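UPF0255 protein frsA (Vibrio vulnificus, PDB 4I4C) probably hydrolyses carboxylic esters as a member of the FrsA family of alpha/beta hydrolases. Local coordinates at residues I40-N51 / Q310-D318. Residues are numbered along the deposited sequence; the frame is centred on the assembly and turned at random.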
ATOM      1  N   ILE A  40      25.725  -2.568  -2.461  1.00 18.51           N
ATOM      2  CA  ILE A  40      24.656  -1.821  -1.812  1.00 20.64           C
ATOM      3  C   ILE A  40      24.609  -2.093  -0.305  1.00 21.93           C
ATOM      4  O   ILE A  40      24.612  -1.151   0.504  1.00 17.77           O
ATOM      5  CB  ILE A  40      23.288  -2.174  -2.460  1.00 19.81           C
ATOM      6  CG1 ILE A  40      23.245  -1.695  -3.917  1.00 22.74           C
ATOM      7  CG2 ILE A  40      22.123  -1.601  -1.637  1.00 16.96           C
ATOM      8  CD1 ILE A  40      22.110  -2.327  -4.733  1.00 22.17           C
ATOM      9  N   LYS A  41      24.580  -3.379   0.060  1.00 18.75           N
ATOM     10  CA  LYS A  41      24.540  -3.803   1.459  1.00 21.23           C
ATOM     11  C   LYS A  41      25.751  -3.308   2.242  1.00 19.00           C
ATOM     12  O   LYS A  41      25.615  -2.808   3.349  1.00 15.60           O
ATOM     13  CB  LYS A  41      24.427  -5.327   1.576  1.00 30.52           C
ATOM     14  CG  LYS A  41      24.618  -5.856   3.007  1.00 36.17           C
ATOM     15  CD  LYS A  41      24.215  -7.329   3.164  1.00 38.49           C
ATOM     16  CE  LYS A  41      25.232  -8.285   2.548  1.00 43.73           C
ATOM     17  NZ  LYS A  41      26.585  -8.172   3.162  1.00 49.36           N
ATOM     18  N   GLU A  42      26.937  -3.444   1.665  1.00 22.86           N
ATOM     19  CA  GLU A  42      28.141  -2.886   2.280  1.00 29.48           C
ATOM     20  C   GLU A  42      28.080  -1.361   2.455  1.00 30.03           C
ATOM     21  O   GLU A  42      28.504  -0.828   3.484  1.00 23.68           O
ATOM     22  CB  GLU A  42      29.371  -3.230   1.450  1.00 35.37           C
ATOM     23  CG  GLU A  42      29.942  -4.597   1.721  1.00 43.37           C
ATOM     24  CD  GLU A  42      31.431  -4.527   1.932  1.00 39.70           C
ATOM     25  OE1 GLU A  42      31.845  -4.172   3.056  1.00 37.03           O
ATOM     26  OE2 GLU A  42      32.178  -4.793   0.969  1.00 40.43           O
ATOM     27  N   LYS A  43      27.579  -0.652   1.445  1.00 21.33           N
ATOM     28  CA  LYS A  43      27.549   0.808   1.541  1.00 25.52           C
ATOM     29  C   LYS A  43      26.504   1.318   2.545  1.00 25.40           C
ATOM     30  O   LYS A  43      26.800   2.216   3.341  1.00 24.23           O
ATOM     31  CB  LYS A  43      27.433   1.488   0.158  1.00 22.09           C
ATOM     32  CG  LYS A  43      28.733   1.396  -0.666  1.00 28.04           C
ATOM     33  CD  LYS A  43      28.697   2.156  -1.997  1.00 26.69           C
ATOM     34  CE  LYS A  43      27.865   1.437  -3.038  1.00 26.91           C
ATOM     35  NZ  LYS A  43      27.919   2.098  -4.391  1.00 23.38           N
ATOM     36  N   ASN A  44      25.301   0.742   2.546  1.00 18.59           N
ATOM     37  CA  ASN A  44      24.276   1.228   3.472  1.00 17.94           C
ATOM     38  C   ASN A  44      24.358   0.685   4.920  1.00 27.81           C
ATOM     39  O   ASN A  44      23.956   1.363   5.862  1.00 22.92           O
ATOM     40  CB  ASN A  44      22.857   1.158   2.866  1.00 23.86           C
ATOM     41  CG  ASN A  44      22.344  -0.258   2.696  1.00 34.58           C
ATOM     42  OD1 ASN A  44      22.477  -1.096   3.590  1.00 28.37           O
ATOM     43  ND2 ASN A  44      21.727  -0.526   1.541  1.00 32.38           N
ATOM     44  N   GLY A  45      24.906  -0.515   5.085  1.00 25.12           N
ATOM     45  CA  GLY A  45      25.114  -1.096   6.399  1.00 28.75           C
ATOM     46  C   GLY A  45      23.872  -1.280   7.256  1.00 22.75           C
ATOM     47  O   GLY A  45      23.984  -1.428   8.472  1.00 22.48           O
ATOM     48  N   PHE A  46      22.698  -1.285   6.626  1.00 16.25           N
ATOM     49  CA  PHE A  46      21.421  -1.425   7.335  1.00 15.31           C
ATOM     50  C   PHE A  46      21.330  -2.697   8.179  1.00 14.30           C
ATOM     51  O   PHE A  46      21.892  -3.734   7.810  1.00 17.20           O
ATOM     52  CB  PHE A  46      20.250  -1.371   6.350  1.00 12.60           C
ATOM     53  CG  PHE A  46      20.080  -0.028   5.684  1.00 21.02           C
ATOM     54  CD1 PHE A  46      20.679   1.105   6.214  1.00 17.53           C
ATOM     55  CD2 PHE A  46      19.320   0.098   4.527  1.00 17.51           C
ATOM     56  CE1 PHE A  46      20.519   2.350   5.598  1.00 27.73           C
ATOM     57  CE2 PHE A  46      19.156   1.332   3.917  1.00 18.27           C
ATOM     58  CZ  PHE A  46      19.762   2.452   4.446  1.00 21.29           C
ATOM     59  N   SER A  47      20.622  -2.596   9.308  1.00 13.34           N
ATOM     60  CA  SER A  47      20.468  -3.692  10.286  1.00 17.91           C
ATOM     61  C   SER A  47      19.259  -4.566   9.994  1.00 17.77           C
ATOM     62  O   SER A  47      18.973  -5.512  10.734  1.00 15.41           O
ATOM     63  CB  SER A  47      20.292  -3.112  11.706  1.00 17.95           C
ATOM     64  OG  SER A  47      21.508  -2.589  12.207  1.00 27.83           O
ATOM     65  N   TRP A  48      18.516  -4.217   8.947  1.00 15.07           N
ATOM     66  CA  TRP A  48      17.283  -4.903   8.627  1.00 16.58           C
ATOM     67  C   TRP A  48      17.256  -5.120   7.132  1.00 21.39           C
ATOM     68  O   TRP A  48      17.747  -4.276   6.384  1.00 20.23           O
ATOM     69  CB  TRP A  48      16.072  -4.046   9.033  1.00 11.34           C
ATOM     70  CG  TRP A  48      15.980  -3.759  10.491  1.00 23.10           C
ATOM     71  CD1 TRP A  48      16.448  -2.651  11.136  1.00 25.18           C
ATOM     72  CD2 TRP A  48      15.365  -4.582  11.499  1.00 26.54           C
ATOM     73  NE1 TRP A  48      16.177  -2.738  12.478  1.00 28.43           N
ATOM     74  CE2 TRP A  48      15.510  -3.910  12.727  1.00 28.51           C
ATOM     75  CE3 TRP A  48      14.701  -5.815  11.478  1.00 19.94           C
ATOM     76  CZ2 TRP A  48      15.021  -4.429  13.926  1.00 25.57           C
ATOM     77  CZ3 TRP A  48      14.213  -6.331  12.673  1.00 15.68           C
ATOM     78  CH2 TRP A  48      14.380  -5.640  13.879  1.00 23.59           C
ATOM     79  N   TYR A  49      16.717  -6.259   6.702  1.00 19.74           N
ATOM     80  CA  TYR A  49      16.475  -6.509   5.273  1.00 14.08           C
ATOM     81  C   TYR A  49      15.291  -5.653   4.833  1.00 20.70           C
ATOM     82  O   TYR A  49      15.407  -4.802   3.936  1.00 15.39           O
ATOM     83  CB  TYR A  49      16.189  -7.994   5.024  1.00 16.02           C
ATOM     84  CG  TYR A  49      15.370  -8.254   3.776  1.00 17.48           C
ATOM     85  CD1 TYR A  49      15.915  -8.084   2.511  1.00 20.21           C
ATOM     86  CD2 TYR A  49      14.043  -8.669   3.872  1.00 20.47           C
ATOM     87  CE1 TYR A  49      15.143  -8.317   1.358  1.00 23.66           C
ATOM     88  CE2 TYR A  49      13.283  -8.913   2.750  1.00 16.89           C
ATOM     89  CZ  TYR A  49      13.825  -8.734   1.499  1.00 15.77           C
ATOM     90  OH  TYR A  49      13.038  -8.974   0.391  1.00 19.33           O
ATOM     91  N   ARG A  50      14.156  -5.864   5.495  1.00 17.84           N
ATOM     92  CA  ARG A  50      12.974  -5.041   5.261  1.00 16.28           C
ATOM     93  C   ARG A  50      13.220  -3.575   5.589  1.00 14.26           C
ATOM     94  O   ARG A  50      13.975  -3.259   6.490  1.00 13.44           O
ATOM     95  CB  ARG A  50      11.814  -5.556   6.111  1.00 15.99           C
ATOM     96  CG  ARG A  50      11.269  -6.867   5.605  1.00 10.70           C
ATOM     97  CD  ARG A  50      10.415  -7.529   6.655  1.00 10.88           C
ATOM     98  NE  ARG A  50       9.925  -8.839   6.215  1.00 12.35           N
ATOM     99  CZ  ARG A  50      10.576  -9.992   6.386  1.00 16.50           C
ATOM    100  NH1 ARG A  50      11.784 -10.016   6.953  1.00 14.42           N
ATOM    101  NH2 ARG A  50      10.028 -11.121   5.962  1.00 18.51           N
ATOM    102  N   ASN A  51      12.589  -2.679   4.834  1.00 21.19           N
ATOM    103  CA  ASN A  51      12.488  -1.305   5.283  1.00 19.88           C
ATOM    104  C   ASN A  51      11.434  -1.261   6.381  1.00 17.53           C
ATOM    105  O   ASN A  51      10.268  -1.560   6.147  1.00 18.57           O
ATOM    106  CB  ASN A  51      12.132  -0.352   4.139  1.00 20.05           C
ATOM    107  CG  ASN A  51      12.086   1.106   4.585  1.00 25.69           C
ATOM    108  OD1 ASN A  51      11.044   1.746   4.512  1.00 26.50           O
ATOM    109  ND2 ASN A  51      13.214   1.625   5.072  1.00 18.84           N
ATOM    110  N   GLN A 310      19.340   1.478  -9.149  1.00 23.57           N
ATOM    111  CA  GLN A 310      20.390   0.481  -8.968  1.00 30.19           C
ATOM    112  C   GLN A 310      21.046   0.534  -7.582  1.00 32.30           C
ATOM    113  O   GLN A 310      21.840  -0.337  -7.232  1.00 40.28           O
ATOM    114  CB  GLN A 310      21.453   0.662 -10.047  1.00 25.29           C
ATOM    115  CG  GLN A 310      20.955   0.374 -11.452  1.00 26.57           C
ATOM    116  CD  GLN A 310      21.967   0.773 -12.507  1.00 36.92           C
ATOM    117  OE1 GLN A 310      23.167   0.809 -12.235  1.00 32.15           O
ATOM    118  NE2 GLN A 310      21.487   1.084 -13.721  1.00 33.41           N
ATOM    119  N   GLN A 311      20.721   1.563  -6.805  1.00 29.51           N
ATOM    120  CA  GLN A 311      21.350   1.764  -5.505  1.00 31.18           C
ATOM    121  C   GLN A 311      20.373   1.569  -4.345  1.00 25.51           C
ATOM    122  O   GLN A 311      20.746   1.717  -3.192  1.00 28.29           O
ATOM    123  CB  GLN A 311      22.015   3.146  -5.435  1.00 32.32           C
ATOM    124  CG  GLN A 311      23.272   3.249  -6.284  1.00 43.51           C
ATOM    125  CD  GLN A 311      24.188   2.040  -6.113  1.00 55.64           C
ATOM    126  OE1 GLN A 311      24.714   1.787  -5.025  1.00 63.80           O
ATOM    127  NE2 GLN A 311      24.373   1.281  -7.189  1.00 53.72           N
ATOM    128  N   MET A 312      19.126   1.239  -4.679  1.00 23.13           N
ATOM    129  CA  MET A 312      18.072   0.929  -3.714  1.00 26.58           C
ATOM    130  C   MET A 312      18.338  -0.334  -2.895  1.00 16.59           C
ATOM    131  O   MET A 312      18.909  -1.291  -3.409  1.00 16.42           O
ATOM    132  CB  MET A 312      16.760   0.713  -4.459  1.00 31.21           C
ATOM    133  CG  MET A 312      16.173   1.958  -5.031  1.00 38.75           C
ATOM    134  SD  MET A 312      14.485   1.597  -5.475  1.00 33.66           S
ATOM    135  CE  MET A 312      14.706   0.266  -6.667  1.00 34.47           C
ATOM    136  N   PRO A 313      17.881  -0.351  -1.624  1.00 16.42           N
ATOM    137  CA  PRO A 313      17.999  -1.561  -0.806  1.00 24.61           C
ATOM    138  C   PRO A 313      17.363  -2.772  -1.489  1.00 27.12           C
ATOM    139  O   PRO A 313      16.437  -2.618  -2.282  1.00 26.93           O
ATOM    140  CB  PRO A 313      17.245  -1.189   0.479  1.00 17.82           C
ATOM    141  CG  PRO A 313      17.457   0.295   0.587  1.00 29.38           C
ATOM    142  CD  PRO A 313      17.355   0.790  -0.846  1.00 12.31           C
ATOM    143  N   LYS A 314      17.867  -3.962  -1.185  1.00 26.40           N
ATOM    144  CA  LYS A 314      17.401  -5.179  -1.835  1.00 20.13           C
ATOM    145  C   LYS A 314      15.896  -5.407  -1.707  1.00 12.15           C
ATOM    146  O   LYS A 314      15.277  -5.978  -2.605  1.00 14.96           O
ATOM    147  CB  LYS A 314      18.154  -6.390  -1.276  1.00 17.81           C
ATOM    148  CG  LYS A 314      17.774  -7.682  -1.949  1.00 21.94           C
ATOM    149  CD  LYS A 314      18.534  -8.890  -1.377  1.00 23.75           C
ATOM    150  CE  LYS A 314      18.082 -10.151  -2.116  1.00 17.36           C
ATOM    151  NZ  LYS A 314      18.805 -11.347  -1.597  1.00 35.89           N
ATOM    152  N   MET A 315      15.301  -4.970  -0.593  1.00 17.66           N
ATOM    153  CA  MET A 315      13.859  -5.184  -0.396  1.00 21.52           C
ATOM    154  C   MET A 315      13.021  -4.551  -1.503  1.00 17.13           C
ATOM    155  O   MET A 315      12.039  -5.135  -1.948  1.00 15.77           O
ATOM    156  CB  MET A 315      13.364  -4.663   0.954  1.00 10.87           C
ATOM    157  CG  MET A 315      12.016  -5.283   1.343  1.00 11.36           C
ATOM    158  SD  MET A 315      10.915  -4.312   2.394  1.00 17.14           S
ATOM    159  CE  MET A 315      10.263  -3.128   1.213  1.00 17.49           C
ATOM    160  N   TYR A 316      13.420  -3.369  -1.954  1.00 12.39           N
ATOM    161  CA  TYR A 316      12.678  -2.688  -3.032  1.00 19.68           C
ATOM    162  C   TYR A 316      12.831  -3.402  -4.371  1.00 21.34           C
ATOM    163  O   TYR A 316      11.853  -3.585  -5.110  1.00 16.38           O
ATOM    164  CB  TYR A 316      13.058  -1.194  -3.134  1.00 11.59           C
ATOM    165  CG  TYR A 316      12.711  -0.421  -1.864  1.00 22.21           C
ATOM    166  CD1 TYR A 316      11.420   0.069  -1.658  1.00 23.09           C
ATOM    167  CD2 TYR A 316      13.660  -0.208  -0.862  1.00 26.06           C
ATOM    168  CE1 TYR A 316      11.085   0.756  -0.498  1.00 27.74           C
ATOM    169  CE2 TYR A 316      13.333   0.491   0.309  1.00 27.00           C
ATOM    170  CZ  TYR A 316      12.039   0.968   0.478  1.00 30.99           C
ATOM    171  OH  TYR A 316      11.685   1.656   1.620  1.00 38.40           O
ATOM    172  N   LEU A 317      14.058  -3.803  -4.682  1.00 21.55           N
ATOM    173  CA  LEU A 317      14.317  -4.549  -5.902  1.00 16.22           C
ATOM    174  C   LEU A 317      13.597  -5.910  -5.869  1.00 21.95           C
ATOM    175  O   LEU A 317      13.090  -6.364  -6.893  1.00 19.60           O
ATOM    176  CB  LEU A 317      15.825  -4.704  -6.111  1.00 22.85           C
ATOM    177  CG  LEU A 317      16.559  -3.379  -6.370  1.00 21.59           C
ATOM    178  CD1 LEU A 317      18.076  -3.557  -6.243  1.00 22.46           C
ATOM    179  CD2 LEU A 317      16.200  -2.833  -7.750  1.00 16.89           C
ATOM    180  N   ASP A 318      13.520  -6.536  -4.690  1.00 12.83           N
ATOM    181  CA  ASP A 318      12.799  -7.807  -4.546  1.00 12.96           C
ATOM    182  C   ASP A 318      11.300  -7.611  -4.813  1.00 18.48           C
ATOM    183  O   ASP A 318      10.676  -8.385  -5.546  1.00 20.20           O
ATOM    184  CB  ASP A 318      12.987  -8.421  -3.146  1.00 12.64           C
ATOM    185  CG  ASP A 318      14.403  -8.994  -2.892  1.00 23.59           C
ATOM    186  OD1 ASP A 318      15.251  -9.092  -3.815  1.00 18.48           O
ATOM    187  OD2 ASP A 318      14.650  -9.386  -1.729  1.00 23.71           O
TER
HETATM  188  O   HOH W   1      20.788   1.580  -0.319  1.00 27.38           O
HETATM  189  O   HOH W   2      16.931  -4.622   1.677  1.00 25.43           O
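Tyr49, Ile40 and Met315 bury the most surface in this contact between the end of helix 31-44 with its following loop and the start of helix 314-323 with the residues leading into it. The phenol of Tyr49 reaches along helix 314-323 and donates from OH to OD2 of Asp318, 2.7 Å away, which accepts through its anti lone pair; the ring and carboxylate planes stand 40° apart. Asp318 OD1 has its own partner in Tyr29 OH, so each oxygen of this buried carboxylate is engaged by a tyrosine. Met315 crosses the Tyr49 side chain at about a right angle and lays its CB and CG over one ring face, CG coming within 3.9 Å of Tyr49 CZ. CG anti to the backbone N (chi1 -161°) and a nearly extended chi2 carry SD to the backbone beyond Tyr49, where Asn51 N makes a weak hydrogen bond of 3.4 Å to Met315 SD. A water accepts from Met315 N, in the first turn of the helix, and donates to Tyr49 O, tying the loop to the helix start.

At the other end, Ile40 presses its CD1 against backbone carbonyls, 3.2 Å from Gln310 O and 3.6 Å from Met312 O. A second water bridges Asn44 ND2 and Gln311 O, while Asn44 OD1 accepts from Phe46 N in an Asx turn just past the helix end. Phe46 meets Pro313 CG with its ring edge, CE2 lying 3.9 Å away; Pro313 is the N-cap of helix 314-323. The contact thus joins an N-terminal helix and loop to the segment carrying Met312, which touches the bound hexanoic acid. Its chemistry is uneven: Met312 O is buried without a polar partner beside Ile40, whereas the Tyr49 hydroxyl probably helps to stabilise negative charge on Asp318.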